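Side-chain contacts in putative GAF sensor protein (Burkholderia vietnamiensis, PDB 5HL6), which may reduce the free (R)-sulfoxide of L-methionine back to methionine, using a GAF-type domain: residues B[27-30]-B[31-34]; B[93-96]-B[97-101]; B[169-172]-B[173-177]. One frame throughout, in Å; residues are numbered along the deposited sequence.

Contact 1 of 3, residues B[27-30]-B[31-34]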
loop_
_atom_site.group_PDB
_atom_site.type_symbol
_atom_site.label_atom_id
_atom_site.label_comp_id
_atom_site.label_asym_id
_atom_site.label_seq_id
_atom_site.Cartn_x
_atom_site.Cartn_y
_atom_site.Cartn_z
ATOM N N LEU B 27 -9.758 -16.146 4.987
ATOM C CA LEU B 27 -9.169 -14.834 4.742
ATOM C C LEU B 27 -9.980 -13.721 5.403
ATOM O O LEU B 27 -9.402 -12.740 5.888
ATOM C CB LEU B 27 -9.040 -14.611 3.230
ATOM C CG LEU B 27 -8.199 -13.438 2.728
ATOM C CD1 LEU B 27 -6.831 -13.430 3.392
ATOM C CD2 LEU B 27 -8.048 -13.500 1.211
ATOM N N ALA B 28 -11.307 -13.878 5.470
ATOM C CA ALA B 28 -12.151 -12.890 6.138
ATOM C C ALA B 28 -11.848 -12.819 7.628
ATOM O O ALA B 28 -11.844 -11.732 8.222
ATOM C CB ALA B 28 -13.626 -13.224 5.911
ATOM N N GLU B 29 -11.609 -13.969 8.256
ATOM C CA GLU B 29 -11.261 -13.957 9.674
ATOM C C GLU B 29 -9.891 -13.332 9.891
ATOM O O GLU B 29 -9.687 -12.586 10.856
ATOM C CB GLU B 29 -11.307 -15.373 10.248
ATOM C CG GLU B 29 -10.783 -15.470 11.676
ATOM C CD GLU B 29 -11.535 -14.572 12.662
ATOM O OE1 GLU B 29 -12.786 -14.571 12.643
ATOM O OE2 GLU B 29 -10.871 -13.867 13.458
ATOM N N GLN B 30 -8.937 -13.618 8.998
ATOM C CA GLN B 30 -7.639 -12.955 9.070
ATOM C C GLN B 30 -7.792 -11.451 8.912
ATOM O O GLN B 30 -7.191 -10.672 9.664
ATOM C CB GLN B 30 -6.702 -13.495 7.996
ATOM C CG GLN B 30 -6.267 -14.918 8.173
ATOM C CD GLN B 30 -5.373 -15.350 7.041
ATOM O OE1 GLN B 30 -5.845 -15.641 5.942
ATOM N NE2 GLN B 30 -4.069 -15.368 7.290
ATOM N N ALA B 31 -8.589 -11.026 7.923
ATOM C CA ALA B 31 -8.838 -9.603 7.718
ATOM C C ALA B 31 -9.476 -8.969 8.946
ATOM O O ALA B 31 -9.095 -7.864 9.351
ATOM C CB ALA B 31 -9.723 -9.392 6.486
ATOM N N ARG B 32 -10.457 -9.650 9.546
ATOM C CA ARG B 32 -11.048 -9.162 10.787
ATOM C C ARG B 32 -9.983 -8.980 11.862
ATOM O O ARG B 32 -9.890 -7.918 12.490
ATOM C CB ARG B 32 -12.128 -10.133 11.267
ATOM C CG ARG B 32 -12.873 -9.693 12.530
ATOM C CD ARG B 32 -13.980 -10.687 12.896
ATOM N NE ARG B 32 -14.901 -10.914 11.778
ATOM C CZ ARG B 32 -14.957 -12.032 11.053
ATOM N NH1 ARG B 32 -14.155 -13.052 11.327
ATOM N NH2 ARG B 32 -15.822 -12.133 10.054
ATOM N N SER B 33 -9.169 -10.015 12.088
ATOM C CA SER B 33 -8.142 -9.930 13.120
ATOM C C SER B 33 -7.139 -8.823 12.808
ATOM O O SER B 33 -6.666 -8.130 13.717
ATOM C CB SER B 33 -7.442 -11.282 13.259
ATOM O OG SER B 33 -6.269 -11.177 14.045
ATOM N N LEU B 34 -6.822 -8.626 11.528
ATOM C CA LEU B 34 -5.812 -7.639 11.158
ATOM C C LEU B 34 -6.267 -6.215 11.470
ATOM O O LEU B 34 -5.467 -5.406 11.949
ATOM C CB LEU B 34 -5.453 -7.785 9.673
ATOM C CG LEU B 34 -4.363 -6.893 9.072
ATOM C CD1 LEU B 34 -3.015 -7.098 9.766
ATOM C CD2 LEU B 34 -4.239 -7.159 7.577
#

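Contact 2 of 3, residues B[93-96]-B[97-101]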
loop_
_atom_site.group_PDB
_atom_site.type_symbol
_atom_site.label_atom_id
_atom_site.label_comp_id
_atom_site.label_asym_id
_atom_site.label_seq_id
_atom_site.Cartn_x
_atom_site.Cartn_y
_atom_site.Cartn_z
ATOM N N CYS B 93 -13.836 0.600 -12.834
ATOM C CA CYS B 93 -13.910 1.148 -11.480
ATOM C C CYS B 93 -14.914 2.289 -11.378
ATOM O O CYS B 93 -15.682 2.366 -10.406
ATOM C CB CYS B 93 -12.528 1.629 -11.033
ATOM S SG CYS B 93 -11.399 0.296 -10.630
ATOM N N GLY B 94 -14.901 3.209 -12.345
ATOM C CA GLY B 94 -15.868 4.294 -12.325
ATOM C C GLY B 94 -17.283 3.797 -12.533
ATOM O O GLY B 94 -18.228 4.333 -11.940
ATOM N N THR B 95 -17.442 2.761 -13.356
ATOM C CA THR B 95 -18.748 2.135 -13.524
ATOM C C THR B 95 -19.216 1.514 -12.216
ATOM O O THR B 95 -20.371 1.693 -11.814
ATOM C CB THR B 95 -18.691 1.078 -14.625
ATOM O OG1 THR B 95 -18.429 1.704 -15.894
ATOM C CG2 THR B 95 -20.009 0.308 -14.694
ATOM N N ALA B 96 -18.326 0.804 -11.524
ATOM C CA ALA B 96 -18.698 0.243 -10.225
ATOM C C ALA B 96 -19.136 1.333 -9.256
ATOM O O ALA B 96 -20.153 1.193 -8.569
ATOM C CB ALA B 96 -17.536 -0.543 -9.632
ATOM N N ALA B 97 -18.376 2.431 -9.187
ATOM C CA ALA B 97 -18.701 3.484 -8.230
ATOM C C ALA B 97 -20.033 4.140 -8.556
ATOM O O ALA B 97 -20.812 4.454 -7.647
ATOM C CB ALA B 97 -17.582 4.526 -8.188
ATOM N N GLN B 98 -20.331 4.331 -9.842
ATOM C CA GLN B 98 -21.545 5.045 -10.213
ATOM C C GLN B 98 -22.777 4.151 -10.114
ATOM O O GLN B 98 -23.814 4.569 -9.585
ATOM C CB GLN B 98 -21.413 5.615 -11.627
ATOM C CG GLN B 98 -22.709 6.230 -12.137
ATOM C CD GLN B 98 -22.497 7.161 -13.306
ATOM O OE1 GLN B 98 -22.261 6.723 -14.436
ATOM N NE2 GLN B 98 -22.587 8.462 -13.043
ATOM N N THR B 99 -22.692 2.927 -10.646
ATOM C CA THR B 99 -23.827 2.006 -10.588
ATOM C C THR B 99 -24.025 1.430 -9.188
ATOM O O THR B 99 -25.102 0.890 -8.897
ATOM C CB THR B 99 -23.635 0.856 -11.586
ATOM O OG1 THR B 99 -22.489 0.083 -11.208
ATOM C CG2 THR B 99 -23.427 1.386 -13.018
ATOM N N ARG B 100 -23.017 1.550 -8.328
ATOM C CA ARG B 100 -22.966 0.894 -7.018
ATOM C C ARG B 100 -23.274 -0.601 -7.132
ATOM O O ARG B 100 -23.895 -1.210 -6.253
ATOM C CB ARG B 100 -23.893 1.590 -6.029
ATOM C CG ARG B 100 -23.513 3.043 -5.769
ATOM C CD ARG B 100 -24.428 3.647 -4.721
ATOM N NE ARG B 100 -23.996 4.972 -4.300
ATOM C CZ ARG B 100 -24.414 5.567 -3.187
ATOM N NH1 ARG B 100 -25.280 4.949 -2.387
ATOM N NH2 ARG B 100 -23.973 6.778 -2.876
ATOM N N GLN B 101 -22.823 -1.193 -8.229
ATOM C CA GLN B 101 -22.968 -2.611 -8.511
ATOM C C GLN B 101 -21.578 -3.217 -8.662
ATOM O O GLN B 101 -20.679 -2.586 -9.229
ATOM C CB GLN B 101 -23.819 -2.822 -9.791
ATOM C CG GLN B 101 -25.273 -2.398 -9.596
ATOM C CD GLN B 101 -26.069 -2.356 -10.888
ATOM O OE1 GLN B 101 -25.576 -2.740 -11.953
ATOM N NE2 GLN B 101 -27.306 -1.888 -10.802
#

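Contact 3 of 3, residues B[169-172]-B[173-177]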
loop_
_atom_site.group_PDB
_atom_site.type_symbol
_atom_site.label_atom_id
_atom_site.label_comp_id
_atom_site.label_asym_id
_atom_site.label_seq_id
_atom_site.Cartn_x
_atom_site.Cartn_y
_atom_site.Cartn_z
ATOM N N ALA B 169 -13.201 -1.608 9.934
ATOM C CA ALA B 169 -12.251 -0.508 9.825
ATOM C C ALA B 169 -12.961 0.803 9.521
ATOM O O ALA B 169 -12.829 1.756 10.293
ATOM C CB ALA B 169 -11.177 -0.800 8.762
ATOM N N TRP B 170 -13.720 0.884 8.424
ATOM C CA TRP B 170 -14.240 2.181 8.002
ATOM C C TRP B 170 -15.380 2.643 8.902
ATOM O O TRP B 170 -15.323 3.741 9.476
ATOM C CB TRP B 170 -14.699 2.137 6.542
ATOM C CG TRP B 170 -14.974 3.511 6.011
ATOM C CD1 TRP B 170 -14.110 4.309 5.311
ATOM C CD2 TRP B 170 -16.186 4.265 6.153
ATOM N NE1 TRP B 170 -14.713 5.504 5.001
ATOM C CE2 TRP B 170 -15.987 5.502 5.505
ATOM C CE3 TRP B 170 -17.428 4.004 6.746
ATOM C CZ2 TRP B 170 -16.981 6.484 5.439
ATOM C CZ3 TRP B 170 -18.409 4.989 6.697
ATOM C CH2 TRP B 170 -18.182 6.212 6.037
ATOM N N GLN B 171 -16.441 1.832 9.009
ATOM C CA GLN B 171 -17.604 2.223 9.807
ATOM C C GLN B 171 -17.242 2.358 11.278
ATOM O O GLN B 171 -17.789 3.214 11.984
ATOM C CB GLN B 171 -18.728 1.209 9.643
ATOM C CG GLN B 171 -20.095 1.732 10.108
ATOM C CD GLN B 171 -20.678 2.738 9.130
ATOM O OE1 GLN B 171 -20.836 2.442 7.941
ATOM N NE2 GLN B 171 -21.021 3.929 9.626
ATOM N N LYS B 172 -16.347 1.492 11.761
ATOM C CA LYS B 172 -15.828 1.616 13.123
ATOM C C LYS B 172 -15.254 3.010 13.368
ATOM O O LYS B 172 -15.564 3.657 14.378
ATOM C CB LYS B 172 -14.765 0.541 13.366
ATOM C CG LYS B 172 -13.902 0.767 14.612
ATOM C CD LYS B 172 -12.773 -0.261 14.727
ATOM C CE LYS B 172 -11.512 0.160 13.948
ATOM N NZ LYS B 172 -10.530 -0.968 13.807
ATOM N N ALA B 173 -14.418 3.499 12.447
ATOM C CA ALA B 173 -13.830 4.821 12.648
ATOM C C ALA B 173 -14.883 5.915 12.513
ATOM O O ALA B 173 -14.918 6.857 13.316
ATOM C CB ALA B 173 -12.683 5.058 11.660
ATOM N N ARG B 174 -15.761 5.796 11.514
ATOM C CA ARG B 174 -16.796 6.804 11.312
ATOM C C ARG B 174 -17.716 6.926 12.527
ATOM O O ARG B 174 -18.053 8.042 12.946
ATOM C CB ARG B 174 -17.594 6.466 10.053
ATOM C CG ARG B 174 -18.856 7.280 9.866
ATOM C CD ARG B 174 -18.563 8.700 9.403
ATOM N NE ARG B 174 -19.747 9.545 9.541
ATOM C CZ ARG B 174 -19.999 10.307 10.603
ATOM N NH1 ARG B 174 -19.146 10.340 11.618
ATOM N NH2 ARG B 174 -21.104 11.040 10.649
ATOM N N ASP B 175 -18.134 5.794 13.110
ATOM C CA ASP B 175 -19.056 5.846 14.248
ATOM C C ASP B 175 -18.415 6.440 15.499
ATOM O O ASP B 175 -19.134 6.892 16.403
ATOM C CB ASP B 175 -19.596 4.453 14.576
ATOM C CG ASP B 175 -20.444 3.872 13.459
ATOM O OD1 ASP B 175 -20.763 4.610 12.495
ATOM O OD2 ASP B 175 -20.794 2.677 13.559
ATOM N N ARG B 176 -17.091 6.427 15.596
ATOM C CA ARG B 176 -16.465 7.017 16.774
ATOM C C ARG B 176 -16.393 8.534 16.699
ATOM O O ARG B 176 -16.262 9.187 17.743
ATOM C CB ARG B 176 -15.055 6.461 16.977
ATOM C CG ARG B 176 -15.004 5.051 17.494
ATOM C CD ARG B 176 -13.597 4.504 17.329
ATOM N NE ARG B 176 -13.460 3.200 17.952
ATOM C CZ ARG B 176 -12.518 2.324 17.637
ATOM N NH1 ARG B 176 -11.631 2.615 16.688
ATOM N NH2 ARG B 176 -12.463 1.159 18.274
ATOM N N ALA B 177 -16.459 9.102 15.498
ATOM C CA ALA B 177 -16.355 10.546 15.318
ATOM C C ALA B 177 -17.500 11.293 16.000
ATOM O O ALA B 177 -18.648 10.846 15.972
ATOM C CB ALA B 177 -16.315 10.882 13.841
#

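Contact 1 of 3, residues B[27-30]-B[31-34]
Glu-29 and Arg-32 form a salt bridge one helical turn apart, OE1 of the glutamate facing NH1 of the arginine. The modelled separation is improbably short, so its exact value is doubtful, but the pairing of opposite charges is plain. Carboxylate and guanidinium planes stand 45° apart, and the acid meets the guanidinium at its edge. Both chains curl: Glu-29 bends at chi2 (58°), and Arg-32, extended as far as CD, turns back at chi3 (-54°). The fold-back also brings the rim of one guanidinium face near the carbonyl oxygen of Ala-28.

Backbone bonds carry the rest of the polar contact. Ala-31 N donates to Leu-27 O at 2.8 Å, and Arg-32 N to Ala-28 O at 2.8 Å; Ser-33 and Leu-34 repeat the pattern with Glu-29 and Gln-30.

Packing against other helices engages the apolar residues. Leu-27 spans Leu-51 of helix 41-55 and Leu-161 of helix 152-176; Leu-34 also meets Leu-51, and the small Ala-28 and Ala-31 let helix 152-176 come close. Polar Glu-29, Gln-30 and Ser-33 suit the exposed side. This is an amphipathic alpha-helix with an i to i+3 ion pair, in the helical layer beside a GAF-domain sheet.

Contact 2 of 3, residues B[93-96]-B[97-101]
The carbonyl oxygen of Thr-95 is gripped twice by Thr-99, from the hydroxyl OG1 at 2.7 Å and from the backbone N at 2.9 Å. The amide approaches nearly along the C=O axis, while OG1 comes from above the carbonyl plane, 37° out of it. This double hold sits at the C-terminal end of helix 91-99, where an ST turn leads the chain out: OG1 of Thr-99 in turn accepts from Gln-101 N at 3.3 Å. A chi1 of 64° places the hydroxyl between the backbone N and carbonyl carbon of Thr-99, near enough to serve both partners. Threonine suits this place because its hydroxyl bonds to the backbone while its methyl packs: CG2 of Thr-99 lies 4.0 Å from CG2 of Thr-95, whose own hydroxyl bonds back to Gly-91 O.

Beyond Thr-99 the helix breaks. Arg-100 takes positive phi (50°), and its N makes just a weak bond to Ala-96 O; its guanidinium reaches Gly-134 O. Earlier, Ala-97 N and Gln-98 N keep the regular bonds to Cys-93 O and Gly-94 O. Cys-93, Ala-96 and Ala-97 are small and buried against strands 123-130 and 136-144, so the helix lies close upon the GAF sheet. The returning chain touches Ala-96 too, in a CA-H...O contact with Gln-101 O, 3.6 Å from CA to O and bent at the hydrogen.

Contact 3 of 3, residues B[169-172]-B[173-177]
Ala-173 N donates to Ala-169 O at 3.2 Å, the first of a run of i to i+4 backbone bonds in the C-terminal helix 152-176 of this GAF protein. The two middle bonds are the short ones, Arg-174 N to Trp-170 O at 2.9 Å and Asp-175 N to Gln-171 O at 2.8 Å; the last, Arg-176 N to Lys-172 O, is weak at 3.4 Å.

The side chains pair at the same spacing. Arg-174 lays its aliphatic root over the indole of Trp-170 in a CH-pi contact, CB standing 4.2 Å from the centroid of the six-membered ring. CB and CG lie by CZ3 and CH2; the chain then bends at chi2 and its end leads away, the guanidinium nearly perpendicular to the indole. The broad ring can bridge Leu-41 and Ala-131 while staying partly exposed.

Gln-171 uses both ends of its amide: OE1 accepts from Ala-132 N, and NE2 donates to Asp-175 OD1 at 3.0 Å. That bond is almost straight (174°), in the amide plane and on the syn side of OD1, somewhat out of the carboxylate plane; with OE1 also held, the amide's rotation is probably fixed.

Lys-172 and Arg-176 run side by side despite like charge. The lysine sends NZ to the carbonyls of Glu-38 and His-168, turning at chi3 (86°), and leaves its methylenes for the arginine: CG of Lys-172 lies over one guanidinium face, 3.6 Å from NH1 of Arg-176.

In the fold
All three contacts are local and each lies along one helix, contacts 2 and 3 running to its C-terminal end, but the helices occupy different places. Contacts 1 and 3, with centres about 17 Å apart, belong to helices 20-35 and 152-176, which pack against each other and both touch helix 41-55. Contact 2 lies on the opposite side of the chain's centre from contact 1, its helix covering strands 123-130 and 136-144. Contacts 1 and 2 are partly buried and rely on alanines for close packing; contact 3 is a surface contact, where large polar and aromatic side chains lie along each other. The chemistry follows: an ion pair in contact 1, a threonine hydroxyl bound to backbone in contact 2, and amide, CH-pi and methylene contacts in contact 3.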